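Local coordinates for protein dUTPase (Streptococcus mutans, PDB 3H6X) that probably hydrolyses dUTP to dUMP and diphosphate as a trimeric jelly-roll dUTPase of nucleotide metabolism, at residues 8-13 and 51-56; 32-37 and 46-51; 62-67 and 118-123; 76-81 and 99-104. All coordinates share one frame; numbering follows the deposited sequence.

In the fold
The four contacts join the strands of one jelly-roll subunit of the trimer. Contacts 1 and 2 share Gly51 and lie about 12 Å apart between centres; Tyr13 of contact 1 packs on Ala35 and Glu36 of contact 2. From there strand 30-33 pairs with strand 118-126, carrying contact 2 into the sheet of contact 3, while strand 45-49 pairs with strand 100-105 and carries it into the sheet of contact 4. Contacts 3 and 4, about 10 Å apart between centres, are joined by Asp66, whose carboxylate accepts the N-H of Leu78, and both touch the second subunit. Contact 1 reaches contact 4 through the backbones of Val52 and Ile99, although their centres stand about 18 Å apart.

Contact 1: 8-13 and 51-56; sequences ELITDY and GVKAYM
Glu8 and Lys53 face each other as an antiparallel hydrogen-bonded pair, each giving its N-H to the other's carbonyl. Lys53 N lies 2.9 Å from Glu8 O. One step on, Leu9 and Val52 form a non-hydrogen-bonded pair, and beyond it Ile10 N reaches Gly51 O at 3.0 Å, so one more backbone bond follows beyond the end of strand 6-9. A type I turn from Ile10 to Tyr13 follows, closed by Tyr13 N on Ile10 O.

The polar side chains share one face. With CG set between its own backbone N and carbonyl carbon (chi1 50°) and the rest of the chain extended, Lys53 runs across the neighbouring strand until CE comes 3.5 Å from Glu8 OE1. Its ammonium stops short of a salt bridge, NZ to OE1 being 4.3 Å, and a water spans the two atoms. Lys53 NZ also binds Glu96 and Asn91, and Glu8 is held by Lys3 and Tyr90. The Glu8 carboxylate lies near the CE2 side of the Tyr55 ring, their planes 50° apart; the Tyr55 hydroxyl bonds Asp131 of the second subunit.

Apolar contacts complete the join. Leu9 CD2 meets Val52 CG1 at 4.0 Å, and Ile10 CG2 lies along the base of Lys53. Gly51 has a positive phi (78°), which favours glycine. Tyr13 lays its ring against this residue, CD2 lying 3.7 Å from Gly51 CA. This short two-stranded antiparallel ladder fastens the N-terminal strand to the jelly-roll barrel of the dUTPase fold.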
loop_
_atom_site.group_PDB
_atom_site.type_symbol
_atom_site.label_atom_id
_atom_site.label_comp_id
_atom_site.label_asym_id
_atom_site.label_seq_id
_atom_site.Cartn_x
_atom_site.Cartn_y
_atom_site.Cartn_z
ATOM N N GLU B 8 -8.225 12.830 17.006
ATOM C CA GLU B 8 -9.272 13.375 17.863
ATOM C C GLU B 8 -10.586 12.747 17.446
ATOM O O GLU B 8 -10.776 12.401 16.284
ATOM C CB GLU B 8 -9.360 14.890 17.700
ATOM C CG GLU B 8 -8.149 15.639 18.295
ATOM C CD GLU B 8 -8.135 17.102 17.925
ATOM O OE1 GLU B 8 -8.898 17.505 17.022
ATOM O OE2 GLU B 8 -7.342 17.849 18.550
ATOM N N LEU B 9 -11.496 12.575 18.399
ATOM C CA LEU B 9 -12.856 12.182 18.037
ATOM C C LEU B 9 -13.532 13.282 17.227
ATOM O O LEU B 9 -13.380 14.481 17.531
ATOM C CB LEU B 9 -13.690 11.956 19.301
ATOM C CG LEU B 9 -13.289 10.778 20.176
ATOM C CD1 LEU B 9 -14.154 10.713 21.427
ATOM C CD2 LEU B 9 -13.395 9.472 19.381
ATOM N N ILE B 10 -14.294 12.897 16.210
ATOM C CA ILE B 10 -15.121 13.892 15.526
ATOM C C ILE B 10 -16.292 14.223 16.444
ATOM O O ILE B 10 -16.561 13.497 17.391
ATOM C CB ILE B 10 -15.634 13.393 14.155
ATOM C CG1 ILE B 10 -16.512 12.146 14.325
ATOM C CG2 ILE B 10 -14.465 13.104 13.230
ATOM C CD1 ILE B 10 -17.224 11.713 13.051
ATOM N N THR B 11 -16.980 15.327 16.187
ATOM C CA THR B 11 -18.034 15.742 17.092
ATOM C C THR B 11 -19.162 14.705 17.231
ATOM O O THR B 11 -19.816 14.652 18.263
ATOM C CB THR B 11 -18.531 17.165 16.781
ATOM O OG1 THR B 11 -18.936 17.235 15.426
ATOM C CG2 THR B 11 -17.419 18.172 17.010
ATOM N N ASP B 12 -19.356 13.866 16.211
ATOM C CA ASP B 12 -20.448 12.895 16.197
ATOM C C ASP B 12 -20.238 11.711 17.146
ATOM O O ASP B 12 -21.163 10.932 17.384
ATOM C CB ASP B 12 -20.686 12.335 14.797
ATOM C CG ASP B 12 -21.483 13.277 13.916
ATOM O OD1 ASP B 12 -22.097 14.235 14.450
ATOM O OD2 ASP B 12 -21.498 13.028 12.692
ATOM N N TYR B 13 -19.023 11.557 17.662
ATOM C CA TYR B 13 -18.697 10.425 18.536
ATOM C C TYR B 13 -18.017 10.900 19.809
ATOM O O TYR B 13 -17.229 11.872 19.796
ATOM C CB TYR B 13 -17.831 9.385 17.803
ATOM C CG TYR B 13 -18.552 8.682 16.681
ATOM C CD1 TYR B 13 -19.343 7.551 16.922
ATOM C CD2 TYR B 13 -18.486 9.165 15.380
ATOM C CE1 TYR B 13 -20.018 6.936 15.895
ATOM C CE2 TYR B 13 -19.163 8.543 14.355
ATOM C CZ TYR B 13 -19.923 7.429 14.612
ATOM O OH TYR B 13 -20.596 6.822 13.587
ATOM N N GLY B 51 -14.779 7.131 13.387
ATOM C CA GLY B 51 -15.073 8.049 14.487
ATOM C C GLY B 51 -14.006 9.088 14.797
ATOM O O GLY B 51 -14.208 9.952 15.663
ATOM N N VAL B 52 -12.891 9.048 14.065
ATOM C CA VAL B 52 -11.785 9.965 14.350
ATOM C C VAL B 52 -11.307 10.782 13.151
ATOM O O VAL B 52 -11.567 10.436 12.001
ATOM C CB VAL B 52 -10.570 9.217 14.961
ATOM C CG1 VAL B 52 -10.950 8.563 16.301
ATOM C CG2 VAL B 52 -9.992 8.197 13.982
ATOM N N LYS B 53 -10.649 11.899 13.454
ATOM C CA LYS B 53 -9.958 12.711 12.456
ATOM C C LYS B 53 -8.503 12.803 12.893
ATOM O O LYS B 53 -8.178 12.482 14.034
ATOM C CB LYS B 53 -10.577 14.109 12.382
ATOM C CG LYS B 53 -10.718 14.783 13.754
ATOM C CD LYS B 53 -11.523 16.100 13.660
ATOM C CE LYS B 53 -11.667 16.742 15.042
ATOM N NZ LYS B 53 -12.617 17.933 15.009
ATOM N N ALA B 54 -7.616 13.204 11.983
ATOM C CA ALA B 54 -6.186 13.219 12.314
ATOM C C ALA B 54 -5.552 14.532 11.899
ATOM O O ALA B 54 -5.767 14.984 10.805
ATOM C CB ALA B 54 -5.458 12.059 11.628
ATOM N N TYR B 55 -4.760 15.115 12.790
ATOM C CA TYR B 55 -4.008 16.331 12.485
ATOM C C TYR B 55 -2.536 15.950 12.403
ATOM O O TYR B 55 -2.129 14.929 12.967
ATOM C CB TYR B 55 -4.247 17.409 13.567
ATOM C CG TYR B 55 -3.833 16.989 14.952
ATOM C CD1 TYR B 55 -2.554 17.273 15.436
ATOM C CD2 TYR B 55 -4.726 16.309 15.783
ATOM C CE1 TYR B 55 -2.172 16.896 16.714
ATOM C CE2 TYR B 55 -4.353 15.907 17.067
ATOM C CZ TYR B 55 -3.078 16.207 17.522
ATOM O OH TYR B 55 -2.704 15.798 18.796
HETATM N N MSE B 56 -1.752 16.730 11.663
HETATM C CA MSE B 56 -0.326 16.438 11.525
HETATM C C MSE B 56 0.388 17.702 11.064
HETATM O O MSE B 56 -0.249 18.753 10.884
HETATM C CB MSE B 56 -0.127 15.308 10.504
HETATM C CG MSE B 56 -0.733 15.668 9.156
HETATM SE SE MSE B 56 -1.179 14.105 8.060
HETATM C CE MSE B 56 -1.050 12.742 9.432
HETATM O O HOH W 1 -11.776 18.473 17.837
#

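Contact 2: 32-37 and 46-51; sequences LKVAER and VLVPTG
Ala35 and Pro49 supply the one direct hydrogen bond between these segments: Ala35 N lies 2.9 Å from Pro49 O, above the plane of that carbonyl. Proline, lacking an N-H of its own, can still serve here as an acceptor. Nearby, Thr50 CA makes a C-H...O contact with Lys33 O at 3.2 Å, and a water accepts from Lys33 N and probably donates to Thr50 O, bridging the two backbones beside that contact.

Apolar side chains add to this. Both methyls of Val34 touch Val48 CG1, Val34 CG2 at 3.9 Å; compact branched side chains suit this buried place. Leu32 CD2 packs on the Thr50 side chain, whose modelled rotation is doubtful. The small methyl of Ala35 fits close to the peptide, with CB 3.5 Å from Gly51 N. At the outer end, the extended Glu36 crosses the Pro49 ring at about a right angle, CG against CG at 3.8 Å.

The two chain directions are 99° apart, and no strand ladder joins them. This is packing at a corner of the jelly-roll barrel, where strands 30-33 and 45-49 leave different sheets and pass close by one another.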
loop_
_atom_site.group_PDB
_atom_site.type_symbol
_atom_site.label_atom_id
_atom_site.label_comp_id
_atom_site.label_asym_id
_atom_site.label_seq_id
_atom_site.Cartn_x
_atom_site.Cartn_y
_atom_site.Cartn_z
ATOM N N LEU B 32 -7.003 1.858 14.214
ATOM C CA LEU B 32 -8.294 2.532 14.135
ATOM C C LEU B 32 -9.417 1.504 14.261
ATOM O O LEU B 32 -9.276 0.348 13.852
ATOM C CB LEU B 32 -8.422 3.327 12.819
ATOM C CG LEU B 32 -7.689 4.672 12.770
ATOM C CD1 LEU B 32 -6.194 4.487 12.566
ATOM C CD2 LEU B 32 -8.261 5.520 11.636
ATOM N N LYS B 33 -10.532 1.930 14.844
ATOM C CA LYS B 33 -11.613 1.009 15.178
ATOM C C LYS B 33 -12.905 1.401 14.475
ATOM O O LYS B 33 -13.041 2.523 13.999
ATOM C CB LYS B 33 -11.836 1.009 16.690
ATOM C CG LYS B 33 -10.691 0.355 17.476
ATOM C CD LYS B 33 -10.853 0.573 18.982
ATOM C CE LYS B 33 -9.794 -0.222 19.753
ATOM N NZ LYS B 33 -9.884 0.039 21.227
ATOM N N VAL B 34 -13.835 0.446 14.405
ATOM C CA VAL B 34 -15.146 0.650 13.814
ATOM C C VAL B 34 -16.007 1.467 14.760
ATOM O O VAL B 34 -16.171 1.088 15.902
ATOM C CB VAL B 34 -15.797 -0.729 13.533
ATOM C CG1 VAL B 34 -17.220 -0.552 13.031
ATOM C CG2 VAL B 34 -14.944 -1.497 12.502
ATOM N N ALA B 35 -16.551 2.594 14.291
ATOM C CA ALA B 35 -17.203 3.548 15.208
ATOM C C ALA B 35 -18.613 3.106 15.594
ATOM O O ALA B 35 -19.116 3.411 16.673
ATOM C CB ALA B 35 -17.259 4.923 14.583
ATOM N N GLU B 36 -19.250 2.383 14.685
ATOM C CA GLU B 36 -20.603 1.906 14.933
ATOM C C GLU B 36 -20.821 0.635 14.150
ATOM O O GLU B 36 -20.187 0.415 13.113
ATOM C CB GLU B 36 -21.628 2.943 14.493
ATOM C CG GLU B 36 -21.640 3.170 13.014
ATOM C CD GLU B 36 -22.731 4.138 12.575
ATOM O OE1 GLU B 36 -23.386 4.755 13.459
ATOM O OE2 GLU B 36 -22.913 4.279 11.336
ATOM N N ARG B 37 -21.728 -0.205 14.627
ATOM C CA ARG B 37 -21.959 -1.470 13.944
ATOM C C ARG B 37 -22.198 -1.246 12.449
ATOM O O ARG B 37 -23.018 -0.407 12.046
ATOM C CB ARG B 37 -23.140 -2.219 14.574
ATOM C CG ARG B 37 -23.448 -3.536 13.872
ATOM C CD ARG B 37 -24.719 -4.205 14.395
ATOM N NE ARG B 37 -24.441 -5.109 15.500
ATOM C CZ ARG B 37 -24.956 -4.977 16.722
ATOM N NH1 ARG B 37 -25.785 -3.971 16.999
ATOM N NH2 ARG B 37 -24.645 -5.851 17.677
ATOM N N VAL B 46 -18.218 -0.931 1.304
ATOM C CA VAL B 46 -18.835 -0.040 2.296
ATOM C C VAL B 46 -17.775 0.828 2.954
ATOM O O VAL B 46 -16.692 0.349 3.291
ATOM C CB VAL B 46 -19.563 -0.843 3.401
ATOM C CG1 VAL B 46 -19.991 0.055 4.575
ATOM C CG2 VAL B 46 -20.772 -1.567 2.802
ATOM N N LEU B 47 -18.097 2.108 3.107
ATOM C CA LEU B 47 -17.238 3.035 3.834
ATOM C C LEU B 47 -17.509 2.864 5.327
ATOM O O LEU B 47 -18.601 3.187 5.810
ATOM C CB LEU B 47 -17.529 4.467 3.384
ATOM C CG LEU B 47 -17.039 4.817 1.976
ATOM C CD1 LEU B 47 -17.627 6.136 1.505
ATOM C CD2 LEU B 47 -15.527 4.882 1.907
ATOM N N VAL B 48 -16.529 2.335 6.059
ATOM C CA VAL B 48 -16.729 2.029 7.470
ATOM C C VAL B 48 -16.221 3.228 8.296
ATOM O O VAL B 48 -15.050 3.587 8.195
ATOM C CB VAL B 48 -15.959 0.756 7.835
ATOM C CG1 VAL B 48 -16.117 0.402 9.329
ATOM C CG2 VAL B 48 -16.428 -0.400 6.932
ATOM N N PRO B 49 -17.092 3.827 9.121
ATOM C CA PRO B 49 -16.667 4.955 9.955
ATOM C C PRO B 49 -15.748 4.536 11.078
ATOM O O PRO B 49 -15.891 3.488 11.665
ATOM C CB PRO B 49 -17.989 5.460 10.555
ATOM C CG PRO B 49 -18.840 4.228 10.637
ATOM C CD PRO B 49 -18.481 3.420 9.412
ATOM N N THR B 50 -14.823 5.432 11.399
ATOM C CA THR B 50 -13.770 5.168 12.321
ATOM C C THR B 50 -13.947 6.103 13.546
ATOM O O THR B 50 -13.379 5.887 14.620
ATOM C CB THR B 50 -12.564 5.465 11.445
ATOM O OG1 THR B 50 -11.822 4.287 11.100
ATOM C CG2 THR B 50 -11.841 6.660 11.806
ATOM N N GLY B 51 -14.779 7.131 13.387
ATOM C CA GLY B 51 -15.073 8.049 14.487
ATOM C C GLY B 51 -14.006 9.088 14.797
ATOM O O GLY B 51 -14.208 9.952 15.663
HETATM O O HOH W 2 -11.012 4.627 15.551
#

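Contact 3: 62-67 and 118-123; sequences LYLFDR and RVVQGV
Strands 62-66 and 118-123 run antiparallel, their short axes 143° apart, with Tyr63 opposite Val123 and Phe65 opposite Gln121 as hydrogen-bonded pairs. Each pair exchanges two bonds, the shortest from Phe65 N to Gln121 O at 2.8 Å. Between them Leu64 faces Gly122 in a non-hydrogen-bonded pair; glycine suits the place because Leu62 CD1, 3.7 Å from Gly122 C, packs where a CB would need room.

On the face of Phe65 and Val123, Val123 CG2 touches the edge of the phenyl ring at CE2, 3.8 Å away. These are inner strands of the jelly-roll sheet, and the aromatic face turns toward the other subunits: Phe65 meets Tyr63 of the second subunit, and Tyr63 meets Phe65 of the third.

Gln121 reaches past the end of the paired region. Its CG sits between backbone N and carbonyl carbon (chi1 56°), and the extended chain brings NE2 to Asp66 O at 3.1 Å, with that oxygen in the amide plane. Beyond it, the guanidinium groups of Arg67 and Arg118 overlap, their planes 32° apart; Arg67 NH2 lies over the centre of the Arg118 group, 3.4 Å from CZ. Glu23 forms a salt bridge with Arg118 and probably eases the like charges.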
loop_
_atom_site.group_PDB
_atom_site.type_symbol
_atom_site.label_atom_id
_atom_site.label_comp_id
_atom_site.label_asym_id
_atom_site.label_seq_id
_atom_site.Cartn_x
_atom_site.Cartn_y
_atom_site.Cartn_z
ATOM N N LEU B 62 -0.737 10.631 6.646
ATOM C CA LEU B 62 -1.174 9.475 7.414
ATOM C C LEU B 62 -1.638 8.424 6.420
ATOM O O LEU B 62 -2.538 8.689 5.621
ATOM C CB LEU B 62 -2.356 9.850 8.319
ATOM C CG LEU B 62 -3.044 8.658 9.025
ATOM C CD1 LEU B 62 -2.121 7.960 9.997
ATOM C CD2 LEU B 62 -4.295 9.136 9.752
ATOM N N TYR B 63 -1.032 7.243 6.447
ATOM C CA TYR B 63 -1.460 6.157 5.569
ATOM C C TYR B 63 -2.288 5.183 6.374
ATOM O O TYR B 63 -1.962 4.904 7.534
ATOM C CB TYR B 63 -0.253 5.385 5.048
ATOM C CG TYR B 63 0.571 6.137 4.040
ATOM C CD1 TYR B 63 -0.032 6.740 2.943
ATOM C CD2 TYR B 63 1.943 6.239 4.174
ATOM C CE1 TYR B 63 0.725 7.441 2.008
ATOM C CE2 TYR B 63 2.703 6.941 3.246
ATOM C CZ TYR B 63 2.078 7.530 2.168
ATOM O OH TYR B 63 2.816 8.219 1.230
ATOM N N LEU B 64 -3.355 4.672 5.766
ATOM C CA LEU B 64 -4.158 3.619 6.402
ATOM C C LEU B 64 -3.889 2.318 5.682
ATOM O O LEU B 64 -4.047 2.243 4.468
ATOM C CB LEU B 64 -5.643 3.934 6.254
ATOM C CG LEU B 64 -6.115 5.284 6.783
ATOM C CD1 LEU B 64 -7.625 5.397 6.597
ATOM C CD2 LEU B 64 -5.706 5.432 8.248
ATOM N N PHE B 65 -3.449 1.308 6.428
ATOM C CA PHE B 65 -3.196 -0.011 5.859
ATOM C C PHE B 65 -4.170 -1.020 6.415
ATOM O O PHE B 65 -4.661 -0.897 7.540
ATOM C CB PHE B 65 -1.766 -0.495 6.172
ATOM C CG PHE B 65 -0.694 0.417 5.655
ATOM C CD1 PHE B 65 -0.396 0.467 4.301
ATOM C CD2 PHE B 65 0.016 1.223 6.527
ATOM C CE1 PHE B 65 0.601 1.321 3.826
ATOM C CE2 PHE B 65 1.003 2.071 6.064
ATOM C CZ PHE B 65 1.306 2.110 4.710
ATOM N N ASP B 66 -4.435 -2.043 5.617
ATOM C CA ASP B 66 -5.262 -3.147 6.057
ATOM C C ASP B 66 -4.598 -3.812 7.265
ATOM O O ASP B 66 -3.379 -3.771 7.429
ATOM C CB ASP B 66 -5.317 -4.195 4.937
ATOM C CG ASP B 66 -6.716 -4.682 4.663
ATOM O OD1 ASP B 66 -7.591 -4.557 5.557
ATOM O OD2 ASP B 66 -6.953 -5.148 3.537
ATOM N N ARG B 67 -5.401 -4.414 8.122
ATOM C CA ARG B 67 -4.852 -5.310 9.141
ATOM C C ARG B 67 -4.625 -6.659 8.496
ATOM O O ARG B 67 -5.420 -7.090 7.665
ATOM C CB ARG B 67 -5.826 -5.459 10.304
ATOM C CG ARG B 67 -6.084 -4.177 11.085
ATOM C CD ARG B 67 -6.806 -4.485 12.377
ATOM N NE ARG B 67 -5.928 -5.121 13.352
ATOM C CZ ARG B 67 -6.288 -6.124 14.146
ATOM N NH1 ARG B 67 -7.521 -6.627 14.077
ATOM N NH2 ARG B 67 -5.420 -6.635 14.995
ATOM N N ARG B 118 -11.084 -3.508 15.666
ATOM C CA ARG B 118 -10.008 -2.844 14.932
ATOM C C ARG B 118 -10.119 -3.165 13.446
ATOM O O ARG B 118 -10.380 -4.302 13.064
ATOM C CB ARG B 118 -8.648 -3.263 15.500
ATOM C CG ARG B 118 -8.473 -2.816 16.942
ATOM C CD ARG B 118 -7.139 -3.278 17.493
ATOM N NE ARG B 118 -7.147 -4.705 17.806
ATOM C CZ ARG B 118 -6.052 -5.389 18.120
ATOM N NH1 ARG B 118 -4.877 -4.765 18.174
ATOM N NH2 ARG B 118 -6.142 -6.689 18.385
ATOM N N VAL B 119 -9.927 -2.166 12.605
ATOM C CA VAL B 119 -10.226 -2.332 11.178
ATOM C C VAL B 119 -9.053 -1.964 10.263
ATOM O O VAL B 119 -8.800 -2.655 9.280
ATOM C CB VAL B 119 -11.535 -1.590 10.765
ATOM C CG1 VAL B 119 -11.396 -0.060 10.931
ATOM C CG2 VAL B 119 -11.933 -1.965 9.329
ATOM N N VAL B 120 -8.332 -0.890 10.580
ATOM C CA VAL B 120 -7.150 -0.560 9.792
ATOM C C VAL B 120 -6.055 -0.045 10.719
ATOM O O VAL B 120 -6.327 0.252 11.878
ATOM C CB VAL B 120 -7.414 0.506 8.689
ATOM C CG1 VAL B 120 -8.349 -0.040 7.604
ATOM C CG2 VAL B 120 -7.972 1.767 9.304
ATOM N N GLN B 121 -4.814 0.004 10.242
ATOM C CA GLN B 121 -3.753 0.625 11.032
ATOM C C GLN B 121 -3.238 1.882 10.344
ATOM O O GLN B 121 -3.056 1.908 9.134
ATOM C CB GLN B 121 -2.614 -0.347 11.274
ATOM C CG GLN B 121 -2.010 -0.940 10.039
ATOM C CD GLN B 121 -1.092 -2.119 10.372
ATOM O OE1 GLN B 121 -0.270 -2.018 11.261
ATOM N NE2 GLN B 121 -1.244 -3.229 9.662
ATOM N N GLY B 122 -3.026 2.936 11.121
ATOM C CA GLY B 122 -2.570 4.190 10.551
ATOM C C GLY B 122 -1.119 4.474 10.923
ATOM O O GLY B 122 -0.733 4.340 12.084
ATOM N N VAL B 123 -0.325 4.876 9.933
ATOM C CA VAL B 123 1.081 5.207 10.141
ATOM C C VAL B 123 1.348 6.631 9.647
ATOM O O VAL B 123 1.002 6.972 8.522
ATOM C CB VAL B 123 2.009 4.230 9.384
ATOM C CG1 VAL B 123 3.477 4.553 9.689
ATOM C CG2 VAL B 123 1.683 2.770 9.748
#

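Contact 4: 76-81 and 99-104; sequences LVLINS and IFAQMK
Met103, present as selenomethionine, curls across strand 76-78. Its CB starts beside Val77 O, and CG is turned anti to its own carbonyl carbon (chi1 -52°). A bend at chi2 (-63°) brings SE 3.8 Å from Leu78 CD1 and nearly as close to Leu78 CA. A second, at chi3, folds CE back against the backbone of Val77, 3.6 Å from its C, and CE also touches Leu76 CB. A long, flexible and unbranched chain suits this place, since it can follow the backbone of the next strand; Val48, Asp66 and Asn70 pack around it.

The backbones form an antiparallel ladder. Val77 and Lys104 exchange two hydrogen bonds, Leu78 and Met103 form the non-hydrogen-bonded pair, and Ile79 N reaches Gln102 O at 2.9 Å. Within this chain, strand 76-78 is an outer strand of a three-stranded sheet of the jelly-roll, with strand 100-105 in its middle and 45-49 on the far side. A type I turn from Leu78 to Ser81 takes the chain away.

On the sheet face of Val77 and Lys104, the side chains stand alongside one another. Ile79, with CG1 anti to its backbone N (chi1 -162°), directs CD1 onto the extended aliphatic part of Lys104, 3.6 Å from CD, while its other branch, CG2, rests against Gln102 CG at 3.5 Å. The branched isoleucine thus fills the angle between two long polar chains, and it also packs on Pro71 of the third subunit. A water accepts from both Asn80 ND2 and Gln102 N, the latter at 2.8 Å, joining the turn to the middle strand.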
loop_
_atom_site.group_PDB
_atom_site.type_symbol
_atom_site.label_atom_id
_atom_site.label_comp_id
_atom_site.label_asym_id
_atom_site.label_seq_id
_atom_site.Cartn_x
_atom_site.Cartn_y
_atom_site.Cartn_z
ATOM N N LEU B 76 -12.414 -9.644 4.468
ATOM C CA LEU B 76 -12.524 -8.225 4.095
ATOM C C LEU B 76 -11.176 -7.692 3.642
ATOM O O LEU B 76 -10.138 -8.094 4.181
ATOM C CB LEU B 76 -12.957 -7.383 5.294
ATOM C CG LEU B 76 -14.275 -7.735 5.994
ATOM C CD1 LEU B 76 -14.496 -6.770 7.144
ATOM C CD2 LEU B 76 -15.444 -7.689 4.992
ATOM N N VAL B 77 -11.196 -6.782 2.672
ATOM C CA VAL B 77 -9.984 -6.077 2.247
ATOM C C VAL B 77 -10.232 -4.579 2.134
ATOM O O VAL B 77 -11.338 -4.144 1.838
ATOM C CB VAL B 77 -9.435 -6.590 0.893
ATOM C CG1 VAL B 77 -8.981 -8.053 1.008
ATOM C CG2 VAL B 77 -10.462 -6.412 -0.220
ATOM N N LEU B 78 -9.178 -3.798 2.367
ATOM C CA LEU B 78 -9.207 -2.357 2.109
ATOM C C LEU B 78 -9.101 -2.190 0.585
ATOM O O LEU B 78 -8.031 -2.421 0.008
ATOM C CB LEU B 78 -8.024 -1.702 2.827
ATOM C CG LEU B 78 -7.965 -0.172 2.759
ATOM C CD1 LEU B 78 -9.159 0.450 3.452
ATOM C CD2 LEU B 78 -6.702 0.331 3.408
ATOM N N ILE B 79 -10.212 -1.824 -0.057
ATOM C CA ILE B 79 -10.341 -2.012 -1.496
ATOM C C ILE B 79 -9.477 -1.056 -2.313
ATOM O O ILE B 79 -9.098 -1.390 -3.442
ATOM C CB ILE B 79 -11.820 -1.998 -1.951
ATOM C CG1 ILE B 79 -11.980 -2.618 -3.357
ATOM C CG2 ILE B 79 -12.386 -0.574 -1.861
ATOM C CD1 ILE B 79 -11.469 -4.059 -3.500
ATOM N N ASN B 80 -9.167 0.123 -1.758
ATOM C CA ASN B 80 -8.224 1.047 -2.394
ATOM C C ASN B 80 -6.765 0.851 -1.924
ATOM O O ASN B 80 -5.892 1.675 -2.234
ATOM C CB ASN B 80 -8.678 2.518 -2.252
ATOM C CG ASN B 80 -8.796 2.988 -0.792
ATOM O OD1 ASN B 80 -8.476 4.142 -0.475
ATOM N ND2 ASN B 80 -9.268 2.129 0.079
ATOM N N SER B 81 -6.534 -0.253 -1.196
ATOM C CA SER B 81 -5.215 -0.751 -0.794
ATOM C C SER B 81 -4.533 0.017 0.328
ATOM O O SER B 81 -4.066 -0.584 1.299
ATOM C CB SER B 81 -4.270 -0.880 -1.989
ATOM O OG SER B 81 -4.789 -1.793 -2.940
ATOM N N ILE B 99 -12.366 10.005 9.207
ATOM C CA ILE B 99 -11.689 8.974 8.442
ATOM C C ILE B 99 -12.587 7.747 8.291
ATOM O O ILE B 99 -13.148 7.265 9.271
ATOM C CB ILE B 99 -10.385 8.566 9.154
ATOM C CG1 ILE B 99 -9.389 9.734 9.128
ATOM C CG2 ILE B 99 -9.774 7.307 8.503
ATOM C CD1 ILE B 99 -8.245 9.554 10.105
ATOM N N PHE B 100 -12.790 7.319 7.042
ATOM C CA PHE B 100 -13.506 6.085 6.723
ATOM C C PHE B 100 -12.547 5.084 6.098
ATOM O O PHE B 100 -11.624 5.477 5.368
ATOM C CB PHE B 100 -14.629 6.349 5.718
ATOM C CG PHE B 100 -15.792 7.113 6.279
ATOM C CD1 PHE B 100 -15.736 8.492 6.390
ATOM C CD2 PHE B 100 -16.957 6.452 6.666
ATOM C CE1 PHE B 100 -16.818 9.208 6.907
ATOM C CE2 PHE B 100 -18.036 7.154 7.156
ATOM C CZ PHE B 100 -17.964 8.534 7.291
ATOM N N ALA B 101 -12.782 3.803 6.370
ATOM C CA ALA B 101 -12.058 2.712 5.709
ATOM C C ALA B 101 -12.960 2.072 4.649
ATOM O O ALA B 101 -14.047 1.590 4.960
ATOM C CB ALA B 101 -11.639 1.676 6.745
ATOM N N GLN B 102 -12.532 2.099 3.397
ATOM C CA GLN B 102 -13.330 1.545 2.301
ATOM C C GLN B 102 -13.094 0.036 2.184
ATOM O O GLN B 102 -12.093 -0.398 1.608
ATOM C CB GLN B 102 -12.942 2.255 1.000
ATOM C CG GLN B 102 -13.948 2.102 -0.138
ATOM C CD GLN B 102 -13.486 2.790 -1.412
ATOM O OE1 GLN B 102 -12.802 3.818 -1.377
ATOM N NE2 GLN B 102 -13.848 2.211 -2.553
HETATM N N MSE B 103 -14.008 -0.750 2.754
HETATM C CA MSE B 103 -13.793 -2.197 2.896
HETATM C C MSE B 103 -14.699 -2.960 1.931
HETATM O O MSE B 103 -15.878 -2.614 1.774
HETATM C CB MSE B 103 -14.099 -2.642 4.317
HETATM C CG MSE B 103 -13.402 -1.846 5.398
HETATM SE SE MSE B 103 -11.465 -2.039 5.271
HETATM C CE MSE B 103 -11.338 -3.975 5.493
ATOM N N LYS B 104 -14.139 -3.982 1.290
ATOM C CA LYS B 104 -14.913 -4.863 0.420
ATOM C C LYS B 104 -15.037 -6.243 1.047
ATOM O O LYS B 104 -14.070 -6.797 1.558
ATOM C CB LYS B 104 -14.269 -4.995 -0.967
ATOM C CG LYS B 104 -15.081 -5.929 -1.879
ATOM C CD LYS B 104 -14.607 -5.887 -3.320
ATOM C CE LYS B 104 -15.321 -6.954 -4.139
ATOM N NZ LYS B 104 -14.955 -6.849 -5.589
HETATM O O HOH W 3 -10.305 3.531 2.355
#